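Local coordinates for polyhedrin (Orgyia pseudotsugata cypovirus 5, PDB 5A8U), which is the main building block of the crystalline occlusion bodies (polyhedra) that shelter the virus outside its host until insect larvae eat them, at residues S28-T33 with E52-S57; N40-V45 with M63-Y68; I77-E82 with I102-P107; G116-N121 with F192-Y197; G132-P137 with L150-D155. One frame throughout, in Å; residues are numbered along the deposited sequence.

Contact 1. Residues S28-T33 with E52-S57; sequences SGINVT and EVIAGS
Ile54 rises from the strand at 53-57 between Ile30 and Val32 of the facing strand at 30-33, and the side chains interdigitate, each running alongside its partner and pointing the other way. The CG2 methyl of Ile54 lies between the end of Ile30 and the Val32 side chain, with Ile30 CD1 3.8 Å from Ile54 CG2 and 4.0 Å from Ile54 CB. Its longer branch, with CG1 anti to the backbone N (chi1 -170°), carries the terminal methyl up to the opposite strand, where Ile54 CD1 lies 3.7 Å from Val32 CB and 3.6 Å from the backbone N of Val32. Ile30 reaches across by placing CG1 between its own backbone N and carbonyl carbon and continuing extended to CD1. The CG2 methyls of Val32 and Ile54 are modelled closer than carbons can sit, so the exact depth of that pair is doubtful.

The two strands belong to different sheets stacked face to face in a beta sandwich. Their axes come within 8.0 Å and run in nearly the same direction, 20° apart. No hydrogen bond joins them; the contact is made by side chains, which also touch backbone atoms of the facing strand. Strand 30-37 bonds instead to 43-50 and 109-115 in its own sheet, and Val194 of strand 189-195 packs on both Val32 and Ile54 from the side of the second sheet. Alternation sends Asn31 and Val53 the other way: the amide of Asn31 bonds to Asn47, whereas Val53 packs against Ala215 of the second subunit.

Contact 2. Residues N40-V45 with M63-Y68; sequences NGVVQV and MKFPNY
The side-chain amide of Gln44 is gripped at both ends by residues 64-67. Gln44 NE2 donates to the backbone oxygen of Lys64 over 3.1 Å in a nearly straight bond (166° at the hydrogen); the acceptor lies in the Gln44 amide plane, although the nitrogen stands above the plane of the Lys64 carbonyl. On the other side, Gln44 OE1 receives Asn67 ND2 at 2.9 Å, in the carbonyl plane and on a lone pair. The two amide planes are only 15° apart. Asn67 ND2 also donates to Lys64 O, 2.8 Å away and close to the line of that carbonyl, which thus accepts two side-chain donors.

Beside this polar set, Phe65 is sandwiched: Val42 CG1 sits 4.3 Å above one ring face, and Pro66, after a cis peptide bond, covers the other. An extended side chain, CG anti to the backbone N, takes the Gln44 amide from strand 43-50 to the loop after helix 60-63. Beyond the two segments, Asn70 ND2 and Tyr38 OH bond the same amide, and Asn70 N positions Asn67 by holding its OD1. With donors at its oxygen and acceptors at its nitrogen, the Gln44 amide has its rotation fixed without any formal charge.

Contact 3. Residues I77-E82 with I102-P107; sequences IEWPGE and IGAGDP
Two beta turns meet here: a type II turn from Trp79 to Glu82 presents the carboxylate of Glu82 to the backbone of a type I turn from Gly103 to Asp106. Both turns lie in the loops on either side of helix 84-91, in the part of the chain that leads from helix 60-63 to strand 109-115. Each turn is closed by its own backbone bond, Glu82 N to Trp79 O at 2.8 Å and Asp106 N to Gly103 O at 3.1 Å.

The Glu82 side chain is extended beyond CG and sets its carboxylate against the first peptides of the second turn. Ala104 N donates to Glu82 OE2 at 2.8 Å, approaching from above the carboxylate plane, 40° out of it. The other oxygen, Glu82 OE1, accepts from Gly105 N, although the position of that nitrogen is less certain in the model. Glu82 OE1 also comes within 3.3 Å of Gly103 CA. Alongside, the six-membered ring of Trp79 reaches the Ala104 methyl, with Trp79 CZ3 3.8 Å from Ala104 CB, while its NE1 points elsewhere, to Asp72.

At the far end of the same turn, Asp106 OD2 accepts from Gly103 N at 2.8 Å and also bonds His86; its other oxygen forms a salt bridge with Arg60. Across the segments, then, the buried carboxylate of Glu82 is met by backbone N-H groups rather than a cation. The dipoles of these peptides would favour its ionised form; Asp106 OD2, 5.3 Å from Glu82 OE1, may oppose it, though Arg60 and His86 probably offset that charge.

Contact 4. Residues G116-N121 with F192-Y197; sequences GSVDWN and FEVYRY
With OG anti to its backbone N (chi1 -179°), Ser117 meets Tyr197, whose CG is likewise anti to N (chi1 177°): Ser117 OG lies near the edge of the tyrosine ring, 3.6 Å from Tyr197 CB. Arg196, bent at chi2 and chi3, folds its guanidinium back toward the same serine. A water at the guanidinium edge joins all three residues, accepting from Ser117 OG and from Arg196 NH1 while donating to Tyr197 O at 2.6 Å.

The backbones form a single beta bridge between Val118 and Arg196. It is flanked by Tyr197 N to Ser117 O, 2.9 Å with 162° at the hydrogen, and by Asp119 N to Tyr195 O at 2.8 Å. This bridge fastens residues 195-197 to the connection from strand 109-115 of one sheet of the beta sandwich to strand 124-128 of the other. An inverse gamma turn centred on Asp119, its Trp120 N to Val118 O bond weak, overlaps the bridge, and a second water links Asp119 O to Tyr195 N. Val118 CG1 touches Val194 CG1 at 3.9 Å, the two side chains crossing at about a right angle. Arg196 NH1 also bonds Arg23 O, while NE bonds Thr51 O and NH2 bonds Ser28 OG.

Contact 5. Residues G132-P137 with L150-D155; sequences GSRWMP and LNAAED
The backbones stay apart, with CA atoms 7.1 Å from each other at Arg134 and Leu150 and 7.9 Å at Pro137 and Glu154, and only side chains of 132-137 bridge the gap. Arg134 does most of this. Its CG is anti to the backbone N, and a bend at chi2 (63°) turns the guanidinium toward Asp155. Arg134 NH2 meets Asp155 OD1 at 2.7 Å in an almost straight salt-bridge bond, 175° at the hydrogen. The oxygen uses its syn lone pair and lies in the guanidinium plane, which is 27° from the carboxylate plane. The same nitrogen makes a weak bond to Leu150 O.

Asp155 ends a short 3-10 segment, 153-155, and also holds the residue just before it: Asp155 OD2 accepts from Ala152 N at 2.9 Å, while the backbone N of Asp155 returns to Ala152 O. The salt bridge thereby ties this turn to the weakly bonded strand 134-135, which pairs with 142-143 and also bonds strand 124-128 through Trp135; Phe128 of that strand makes a cation-pi contact with Arg134. Farther along, the twice-bent Met136 lays its methyl on the turn, Met136 CE being 3.7 Å from Ala152 CB. Pro137 CG then packs 3.9 Å from Glu154 CG. At the Arg134 end, Leu150 packs on Gly29 of the second subunit, and Gln49 of that subunit bonds Gly132 O.

Overall arrangement
From the N terminus, contact 1 is the first to open and contact 2 opens before it closes, so the two cross: strands 30-37 and 43-50 are sheet neighbours, yet each contact reaches on past them, one to the facing sheet and the other to the loop after helix 60-63. Contact 3 follows in series, closing the excursion around helix 84-91, and touches contact 2 where Phe65 bonds Gly105. Contact 4 closes the longest loop, 70 residues between its segments, and contact 5 falls wholly within it. Contact 4 returns to contact 1 through the paired strands 53-58 and 189-195, while contacts 2 and 3 lie across the chain's centre from contact 4.

Contact 1. Residues S28-T33 with E52-S57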
# COMPACT_ATOMS: atom_id res chain seq x y z
N SER A 28 -11.56 2.64 19.25
CA SER A 28 -10.43 3.52 19.55
C SER A 28 -9.27 3.15 18.64
O SER A 28 -9.34 2.18 17.88
CB SER A 28 -9.99 3.36 21.01
OG SER A 28 -9.49 2.06 21.24
N GLY A 29 -8.19 3.91 18.73
CA GLY A 29 -7.03 3.64 17.90
C GLY A 29 -5.93 2.86 18.59
O GLY A 29 -5.69 3.01 19.78
N ILE A 30 -5.28 1.99 17.82
CA ILE A 30 -4.02 1.38 18.22
C ILE A 30 -2.97 1.99 17.30
O ILE A 30 -3.26 2.26 16.13
CB ILE A 30 -4.04 -0.18 18.10
CG1 ILE A 30 -4.51 -0.64 16.72
CG2 ILE A 30 -4.92 -0.81 19.20
CD1 ILE A 30 -4.26 -2.15 16.45
N ASN A 31 -1.78 2.25 17.83
CA ASN A 31 -0.72 2.91 17.07
C ASN A 31 0.52 2.04 17.04
O ASN A 31 0.89 1.43 18.03
CB ASN A 31 -0.35 4.25 17.69
CG ASN A 31 -1.31 5.35 17.31
OD1 ASN A 31 -1.07 6.11 16.39
ND2 ASN A 31 -2.42 5.43 18.04
N VAL A 32 1.14 1.98 15.88
CA VAL A 32 2.43 1.34 15.73
C VAL A 32 3.34 2.38 15.11
O VAL A 32 2.99 2.98 14.10
CB VAL A 32 2.33 0.10 14.83
CG1 VAL A 32 3.71 -0.53 14.65
CG2 VAL A 32 1.36 -0.91 15.47
N THR A 33 4.48 2.61 15.74
CA THR A 33 5.44 3.58 15.24
C THR A 33 6.79 2.89 15.05
O THR A 33 7.26 2.12 15.91
CB THR A 33 5.57 4.79 16.18
OG1 THR A 33 4.27 5.33 16.43
CG2 THR A 33 6.45 5.90 15.55
N GLU A 52 -8.61 -2.76 14.65
CA GLU A 52 -8.59 -4.18 15.01
C GLU A 52 -7.25 -4.82 14.69
O GLU A 52 -6.81 -5.76 15.37
CB GLU A 52 -9.66 -4.94 14.21
CG GLU A 52 -11.10 -4.56 14.55
CD GLU A 52 -11.63 -5.19 15.82
OE1 GLU A 52 -10.96 -6.05 16.44
OE2 GLU A 52 -12.77 -4.84 16.18
N VAL A 53 -6.63 -4.35 13.62
CA VAL A 53 -5.40 -4.93 13.16
C VAL A 53 -4.55 -3.82 12.56
O VAL A 53 -5.04 -2.88 11.92
CB VAL A 53 -5.67 -6.02 12.12
CG1 VAL A 53 -6.33 -5.43 10.89
CG2 VAL A 53 -4.38 -6.75 11.75
N ILE A 54 -3.26 -3.90 12.82
CA ILE A 54 -2.35 -2.96 12.20
C ILE A 54 -1.17 -3.76 11.66
O ILE A 54 -0.51 -4.48 12.40
CB ILE A 54 -1.95 -1.89 13.21
CG1 ILE A 54 -1.19 -0.77 12.53
CG2 ILE A 54 -1.12 -2.48 14.29
CD1 ILE A 54 -1.06 0.43 13.44
N ALA A 55 -0.95 -3.64 10.36
CA ALA A 55 0.01 -4.47 9.65
C ALA A 55 0.71 -3.58 8.65
O ALA A 55 0.12 -2.63 8.15
CB ALA A 55 -0.71 -5.61 8.93
N GLY A 56 1.95 -3.90 8.33
CA GLY A 56 2.67 -3.05 7.41
C GLY A 56 4.08 -3.56 7.22
O GLY A 56 4.45 -4.61 7.76
N SER A 57 4.86 -2.82 6.44
CA SER A 57 6.21 -3.22 6.12
C SER A 57 7.00 -2.01 5.64
O SER A 57 6.42 -0.99 5.26
CB SER A 57 6.21 -4.31 5.03
OG SER A 57 5.88 -3.78 3.74

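Contact 2. Residues N40-V45 with M63-Y68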
# COMPACT_ATOMS: atom_id res chain seq x y z
N ASN A 40 23.83 10.60 11.81
CA ASN A 40 23.85 12.07 11.86
C ASN A 40 22.81 12.66 12.83
O ASN A 40 22.63 13.87 12.90
CB ASN A 40 23.67 12.65 10.46
CG ASN A 40 22.34 12.27 9.84
OD1 ASN A 40 21.50 11.65 10.49
ND2 ASN A 40 22.13 12.69 8.59
N GLY A 41 22.14 11.79 13.58
CA GLY A 41 21.18 12.22 14.59
C GLY A 41 19.75 12.26 14.07
O GLY A 41 18.80 12.36 14.85
N VAL A 42 19.57 12.21 12.75
CA VAL A 42 18.22 12.24 12.19
C VAL A 42 17.40 11.05 12.71
O VAL A 42 17.93 9.94 12.89
CB VAL A 42 18.26 12.23 10.64
CG1 VAL A 42 16.87 11.92 10.04
CG2 VAL A 42 18.82 13.55 10.12
N VAL A 43 16.11 11.29 12.98
CA VAL A 43 15.20 10.17 13.19
C VAL A 43 14.11 10.21 12.14
O VAL A 43 13.58 11.29 11.83
CB VAL A 43 14.61 10.11 14.64
CG1 VAL A 43 15.71 9.75 15.65
CG2 VAL A 43 13.91 11.41 15.03
N GLN A 44 13.82 9.06 11.54
CA GLN A 44 12.74 8.98 10.57
C GLN A 44 11.60 8.19 11.19
O GLN A 44 11.81 7.08 11.68
CB GLN A 44 13.19 8.32 9.26
CG GLN A 44 12.10 8.38 8.18
CD GLN A 44 12.62 7.99 6.80
OE1 GLN A 44 12.05 8.43 5.79
NE2 GLN A 44 13.68 7.18 6.73
N VAL A 45 10.41 8.77 11.14
CA VAL A 45 9.23 8.24 11.81
C VAL A 45 8.21 7.74 10.80
O VAL A 45 7.90 8.42 9.82
CB VAL A 45 8.56 9.35 12.64
CG1 VAL A 45 7.25 8.85 13.31
CG2 VAL A 45 9.57 9.93 13.67
N MET A 63 13.47 2.33 4.39
CA MET A 63 14.31 2.21 5.59
C MET A 63 15.43 3.24 5.58
O MET A 63 15.89 3.68 6.64
CB MET A 63 14.93 0.81 5.68
CG MET A 63 13.92 -0.30 5.93
SD MET A 63 13.21 -0.25 7.61
CE MET A 63 14.65 -0.75 8.58
N LYS A 64 15.90 3.60 4.39
CA LYS A 64 16.96 4.59 4.24
C LYS A 64 16.45 6.03 4.33
O LYS A 64 15.25 6.30 4.25
CB LYS A 64 17.71 4.38 2.91
CG LYS A 64 16.91 4.81 1.69
CD LYS A 64 17.70 4.56 0.41
CE LYS A 64 17.06 5.22 -0.78
NZ LYS A 64 17.38 6.67 -0.87
N PHE A 65 17.38 6.94 4.55
CA PHE A 65 17.10 8.37 4.46
C PHE A 65 18.17 9.00 3.56
O PHE A 65 19.33 8.57 3.59
CB PHE A 65 17.14 9.01 5.85
CG PHE A 65 16.90 10.49 5.81
CD1 PHE A 65 15.61 10.98 5.71
CD2 PHE A 65 17.97 11.37 5.82
CE1 PHE A 65 15.37 12.35 5.65
CE2 PHE A 65 17.74 12.75 5.76
CZ PHE A 65 16.44 13.23 5.68
N PRO A 66 17.79 9.97 2.72
CA PRO A 66 16.42 10.41 2.42
C PRO A 66 15.73 9.39 1.52
O PRO A 66 16.32 8.38 1.17
CB PRO A 66 16.65 11.75 1.68
CG PRO A 66 17.99 11.55 0.98
CD PRO A 66 18.80 10.75 1.97
N ASN A 67 14.47 9.64 1.16
CA ASN A 67 13.77 8.75 0.24
C ASN A 67 12.58 9.46 -0.40
O ASN A 67 12.38 10.65 -0.18
CB ASN A 67 13.34 7.49 1.00
CG ASN A 67 12.44 7.78 2.17
OD1 ASN A 67 11.50 8.57 2.06
ND2 ASN A 67 12.72 7.16 3.30
N TYR A 68 11.78 8.73 -1.18
CA TYR A 68 10.69 9.38 -1.89
C TYR A 68 9.63 9.95 -0.96
O TYR A 68 8.90 10.90 -1.32
CB TYR A 68 10.08 8.45 -2.95
CG TYR A 68 9.39 7.20 -2.43
CD1 TYR A 68 8.07 7.25 -1.99
CD2 TYR A 68 10.05 5.97 -2.40
CE1 TYR A 68 7.43 6.13 -1.51
CE2 TYR A 68 9.41 4.83 -1.93
CZ TYR A 68 8.10 4.92 -1.49
OH TYR A 68 7.44 3.80 -1.03

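Contact 3. Residues I77-E82 with I102-P107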
# COMPACT_ATOMS: atom_id res chain seq x y z
N ILE A 77 16.00 12.69 -3.04
CA ILE A 77 15.53 11.42 -2.49
C ILE A 77 16.64 10.38 -2.42
O ILE A 77 16.41 9.27 -1.95
CB ILE A 77 14.33 10.83 -3.25
CG1 ILE A 77 14.71 10.43 -4.67
CG2 ILE A 77 13.18 11.82 -3.25
CD1 ILE A 77 13.60 9.72 -5.43
N GLU A 78 17.83 10.74 -2.89
CA GLU A 78 19.01 9.90 -2.75
C GLU A 78 20.22 10.79 -2.50
O GLU A 78 20.24 11.96 -2.90
CB GLU A 78 19.27 9.08 -4.01
CG GLU A 78 18.20 8.05 -4.33
CD GLU A 78 18.65 7.08 -5.40
OE1 GLU A 78 19.44 7.49 -6.28
OE2 GLU A 78 18.23 5.90 -5.36
N TRP A 79 21.24 10.24 -1.85
CA TRP A 79 22.50 10.95 -1.67
C TRP A 79 23.58 10.31 -2.55
O TRP A 79 23.57 9.10 -2.78
CB TRP A 79 22.94 10.93 -0.21
CG TRP A 79 22.21 11.93 0.67
CD1 TRP A 79 21.54 13.05 0.26
CD2 TRP A 79 22.07 11.87 2.09
NE1 TRP A 79 20.99 13.70 1.34
CE2 TRP A 79 21.31 13.00 2.48
CE3 TRP A 79 22.50 10.98 3.07
CZ2 TRP A 79 20.98 13.26 3.81
CZ3 TRP A 79 22.18 11.24 4.40
CH2 TRP A 79 21.42 12.37 4.76
N PRO A 80 24.50 11.13 -3.06
CA PRO A 80 25.58 10.59 -3.88
C PRO A 80 26.31 9.46 -3.15
O PRO A 80 26.62 9.60 -1.96
CB PRO A 80 26.51 11.79 -4.06
CG PRO A 80 25.63 12.97 -3.94
CD PRO A 80 24.60 12.59 -2.91
N GLY A 81 26.56 8.36 -3.85
CA GLY A 81 27.26 7.24 -3.26
C GLY A 81 26.36 6.39 -2.38
O GLY A 81 26.81 5.44 -1.74
N GLU A 82 25.07 6.73 -2.36
CA GLU A 82 24.10 5.97 -1.60
C GLU A 82 22.88 5.72 -2.48
O GLU A 82 21.76 5.58 -2.00
CB GLU A 82 23.72 6.73 -0.32
CG GLU A 82 24.96 7.16 0.49
CD GLU A 82 24.63 7.61 1.93
OE1 GLU A 82 23.54 7.27 2.44
OE2 GLU A 82 25.49 8.28 2.56
N ILE A 102 29.17 2.16 4.05
CA ILE A 102 27.93 2.25 4.82
C ILE A 102 27.35 3.64 4.56
O ILE A 102 28.06 4.63 4.63
CB ILE A 102 28.18 2.16 6.33
CG1 ILE A 102 29.01 0.92 6.69
CG2 ILE A 102 26.84 2.18 7.08
CD1 ILE A 102 28.33 -0.40 6.44
N GLY A 103 26.07 3.71 4.25
CA GLY A 103 25.49 5.00 3.92
C GLY A 103 25.26 5.81 5.17
O GLY A 103 24.95 5.26 6.23
N ALA A 104 25.45 7.13 5.06
CA ALA A 104 25.02 8.04 6.11
C ALA A 104 23.54 7.83 6.32
O ALA A 104 23.02 8.03 7.42
CB ALA A 104 25.28 9.50 5.71
N GLY A 105 22.86 7.42 5.24
CA GLY A 105 21.42 7.21 5.29
C GLY A 105 20.99 5.77 5.52
O GLY A 105 19.80 5.45 5.38
N ASP A 106 21.94 4.91 5.86
CA ASP A 106 21.58 3.56 6.31
C ASP A 106 21.38 3.56 7.82
O ASP A 106 22.31 3.86 8.56
CB ASP A 106 22.63 2.52 5.91
CG ASP A 106 22.70 2.30 4.40
OD1 ASP A 106 21.63 2.27 3.74
OD2 ASP A 106 23.83 2.15 3.87
N PRO A 107 20.16 3.27 8.28
CA PRO A 107 19.92 3.45 9.72
C PRO A 107 20.75 2.49 10.58
O PRO A 107 21.05 1.40 10.12
CB PRO A 107 18.42 3.13 9.87
CG PRO A 107 18.12 2.20 8.72
CD PRO A 107 18.99 2.70 7.58

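Contact 4. Residues G116-N121 with F192-Y197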
# COMPACT_ATOMS: atom_id res chain seq x y z
N GLY A 116 -1.74 1.22 22.81
CA GLY A 116 -3.18 1.06 22.75
C GLY A 116 -3.57 -0.16 23.56
O GLY A 116 -2.73 -0.70 24.27
N SER A 117 -4.82 -0.60 23.44
CA SER A 117 -5.24 -1.84 24.11
C SER A 117 -4.98 -2.99 23.15
O SER A 117 -5.81 -3.34 22.29
CB SER A 117 -6.72 -1.77 24.50
OG SER A 117 -7.10 -2.96 25.17
N VAL A 118 -3.78 -3.56 23.28
CA VAL A 118 -3.21 -4.46 22.29
C VAL A 118 -3.09 -5.87 22.86
O VAL A 118 -2.82 -6.04 24.04
CB VAL A 118 -1.83 -3.93 21.85
CG1 VAL A 118 -1.00 -5.00 21.06
CG2 VAL A 118 -2.00 -2.61 21.08
N ASP A 119 -3.34 -6.88 22.03
CA ASP A 119 -3.03 -8.27 22.39
C ASP A 119 -1.51 -8.41 22.33
O ASP A 119 -0.98 -8.87 21.32
CB ASP A 119 -3.73 -9.22 21.40
CG ASP A 119 -3.57 -10.70 21.78
OD1 ASP A 119 -3.03 -11.00 22.86
OD2 ASP A 119 -4.04 -11.58 21.01
N TRP A 120 -0.81 -7.99 23.38
CA TRP A 120 0.65 -7.91 23.34
C TRP A 120 1.35 -9.20 22.91
O TRP A 120 2.29 -9.15 22.12
CB TRP A 120 1.23 -7.44 24.67
CG TRP A 120 0.54 -6.23 25.21
CD1 TRP A 120 -0.39 -6.19 26.21
CD2 TRP A 120 0.68 -4.87 24.74
NE1 TRP A 120 -0.83 -4.89 26.41
CE2 TRP A 120 -0.19 -4.07 25.52
CE3 TRP A 120 1.46 -4.26 23.75
CZ2 TRP A 120 -0.29 -2.69 25.34
CZ3 TRP A 120 1.35 -2.88 23.58
CH2 TRP A 120 0.48 -2.12 24.37
N ASN A 121 0.88 -10.33 23.42
CA ASN A 121 1.50 -11.62 23.11
C ASN A 121 1.51 -11.93 21.62
O ASN A 121 2.36 -12.69 21.15
CB ASN A 121 0.82 -12.78 23.84
CG ASN A 121 1.04 -12.74 25.33
OD1 ASN A 121 2.09 -12.30 25.81
ND2 ASN A 121 0.06 -13.23 26.09
N PHE A 192 5.48 -6.19 10.05
CA PHE A 192 4.92 -6.35 11.39
C PHE A 192 3.40 -6.59 11.37
O PHE A 192 2.71 -6.23 10.39
CB PHE A 192 5.24 -5.12 12.26
CG PHE A 192 4.57 -3.86 11.77
CD1 PHE A 192 3.25 -3.57 12.12
CD2 PHE A 192 5.25 -2.98 10.92
CE1 PHE A 192 2.61 -2.43 11.63
CE2 PHE A 192 4.60 -1.83 10.44
CZ PHE A 192 3.29 -1.57 10.80
N GLU A 193 2.90 -7.21 12.43
CA GLU A 193 1.45 -7.35 12.65
C GLU A 193 1.15 -7.08 14.11
O GLU A 193 1.82 -7.62 14.98
CB GLU A 193 0.96 -8.76 12.29
CG GLU A 193 1.36 -9.21 10.90
CD GLU A 193 1.03 -10.67 10.61
OE1 GLU A 193 0.70 -11.41 11.58
OE2 GLU A 193 1.08 -11.07 9.43
N VAL A 194 0.16 -6.24 14.36
CA VAL A 194 -0.24 -5.91 15.73
C VAL A 194 -1.76 -6.03 15.80
O VAL A 194 -2.47 -5.65 14.87
CB VAL A 194 0.20 -4.49 16.08
CG1 VAL A 194 -0.51 -3.93 17.34
CG2 VAL A 194 1.72 -4.42 16.21
N TYR A 195 -2.25 -6.57 16.91
CA TYR A 195 -3.64 -6.95 17.04
C TYR A 195 -4.32 -6.37 18.28
O TYR A 195 -3.73 -6.31 19.36
CB TYR A 195 -3.73 -8.49 17.11
CG TYR A 195 -3.20 -9.19 15.88
CD1 TYR A 195 -1.86 -9.53 15.78
CD2 TYR A 195 -4.05 -9.52 14.83
CE1 TYR A 195 -1.36 -10.17 14.66
CE2 TYR A 195 -3.58 -10.18 13.71
CZ TYR A 195 -2.24 -10.50 13.63
OH TYR A 195 -1.75 -11.15 12.53
N ARG A 196 -5.58 -5.99 18.10
CA ARG A 196 -6.44 -5.51 19.17
C ARG A 196 -6.60 -6.54 20.29
O ARG A 196 -6.86 -7.72 20.04
CB ARG A 196 -7.82 -5.21 18.54
CG ARG A 196 -9.01 -5.13 19.49
CD ARG A 196 -9.01 -3.87 20.30
NE ARG A 196 -8.91 -2.65 19.50
CZ ARG A 196 -8.77 -1.45 20.05
NH1 ARG A 196 -8.73 -1.35 21.37
NH2 ARG A 196 -8.68 -0.36 19.29
N TYR A 197 -6.47 -6.08 21.54
CA TYR A 197 -6.90 -6.88 22.67
C TYR A 197 -8.42 -6.84 22.73
O TYR A 197 -9.05 -5.77 22.73
CB TYR A 197 -6.34 -6.32 23.98
CG TYR A 197 -6.82 -7.07 25.20
CD1 TYR A 197 -6.43 -8.38 25.41
CD2 TYR A 197 -7.68 -6.47 26.12
CE1 TYR A 197 -6.87 -9.08 26.54
CE2 TYR A 197 -8.12 -7.15 27.24
CZ TYR A 197 -7.71 -8.46 27.44
OH TYR A 197 -8.13 -9.15 28.56
O HOH W 1 -9.31 -3.34 23.56
O HOH W 2 -0.41 -7.64 18.82

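Contact 5. Residues G132-P137 with L150-D155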
# COMPACT_ATOMS: atom_id res chain seq x y z
N GLY A 132 15.23 -9.05 0.74
CA GLY A 132 13.97 -9.72 1.06
C GLY A 132 14.11 -11.14 1.61
O GLY A 132 13.11 -11.79 1.92
N SER A 133 15.35 -11.62 1.74
CA SER A 133 15.58 -12.92 2.35
C SER A 133 15.19 -12.87 3.82
O SER A 133 15.48 -11.91 4.52
CB SER A 133 17.05 -13.35 2.23
OG SER A 133 17.92 -12.39 2.81
N ARG A 134 14.53 -13.92 4.29
CA ARG A 134 14.13 -14.03 5.68
C ARG A 134 15.37 -14.10 6.56
O ARG A 134 16.25 -14.92 6.34
CB ARG A 134 13.30 -15.30 5.86
CG ARG A 134 12.66 -15.41 7.20
CD ARG A 134 11.68 -14.28 7.41
NE ARG A 134 10.70 -14.69 8.41
CZ ARG A 134 10.67 -14.23 9.65
NH1 ARG A 134 11.54 -13.32 10.04
NH2 ARG A 134 9.73 -14.67 10.47
N TRP A 135 15.44 -13.23 7.56
CA TRP A 135 16.60 -13.21 8.44
C TRP A 135 16.21 -13.90 9.73
O TRP A 135 15.13 -13.66 10.27
CB TRP A 135 17.05 -11.78 8.71
CG TRP A 135 18.30 -11.66 9.56
CD1 TRP A 135 19.59 -11.58 9.12
CD2 TRP A 135 18.36 -11.57 10.99
NE1 TRP A 135 20.45 -11.46 10.19
CE2 TRP A 135 19.72 -11.45 11.34
CE3 TRP A 135 17.40 -11.58 12.01
CZ2 TRP A 135 20.14 -11.34 12.67
CZ3 TRP A 135 17.82 -11.48 13.32
CH2 TRP A 135 19.17 -11.36 13.63
N MET A 136 17.10 -14.76 10.20
CA MET A 136 16.88 -15.49 11.44
C MET A 136 18.03 -15.21 12.39
O MET A 136 19.15 -14.96 11.95
CB MET A 136 16.79 -17.00 11.18
CG MET A 136 15.66 -17.43 10.23
SD MET A 136 14.00 -17.16 10.87
CE MET A 136 14.02 -18.17 12.36
N PRO A 137 17.75 -15.29 13.69
CA PRO A 137 18.77 -15.11 14.73
C PRO A 137 19.69 -16.33 14.78
O PRO A 137 19.36 -17.36 14.20
CB PRO A 137 17.94 -15.03 16.02
CG PRO A 137 16.57 -14.62 15.58
CD PRO A 137 16.38 -15.26 14.23
N LEU A 150 8.23 -18.05 7.24
CA LEU A 150 7.76 -16.67 7.34
C LEU A 150 7.15 -16.31 8.69
O LEU A 150 7.08 -15.14 9.04
CB LEU A 150 6.81 -16.30 6.19
CG LEU A 150 7.46 -16.32 4.80
CD1 LEU A 150 6.54 -15.71 3.74
CD2 LEU A 150 8.78 -15.56 4.85
N ASN A 151 6.71 -17.31 9.45
CA ASN A 151 6.22 -17.07 10.80
C ASN A 151 7.04 -17.89 11.79
O ASN A 151 6.73 -19.05 12.05
CB ASN A 151 4.74 -17.42 10.91
CG ASN A 151 3.87 -16.41 10.19
OD1 ASN A 151 4.02 -15.20 10.38
ND2 ASN A 151 2.96 -16.90 9.36
N ALA A 152 8.09 -17.28 12.33
CA ALA A 152 9.01 -17.95 13.23
C ALA A 152 8.69 -17.63 14.68
O ALA A 152 8.03 -16.62 14.98
CB ALA A 152 10.45 -17.55 12.91
N ALA A 153 9.15 -18.47 15.61
CA ALA A 153 8.94 -18.21 17.03
C ALA A 153 9.43 -16.82 17.44
O ALA A 153 8.80 -16.14 18.27
CB ALA A 153 9.62 -19.29 17.88
N GLU A 154 10.55 -16.42 16.86
CA GLU A 154 11.24 -15.19 17.24
C GLU A 154 10.54 -13.92 16.75
O GLU A 154 10.90 -12.81 17.17
CB GLU A 154 12.69 -15.22 16.74
CG GLU A 154 13.56 -16.26 17.44
CD GLU A 154 13.54 -17.63 16.76
OE1 GLU A 154 12.73 -17.86 15.83
OE2 GLU A 154 14.36 -18.49 17.17
N ASP A 155 9.55 -14.06 15.89
CA ASP A 155 8.77 -12.90 15.47
C ASP A 155 7.97 -12.38 16.65
O ASP A 155 7.56 -11.23 16.67
CB ASP A 155 7.78 -13.28 14.36
CG ASP A 155 8.45 -13.82 13.12
OD1 ASP A 155 9.67 -13.63 12.94
OD2 ASP A 155 7.72 -14.43 12.31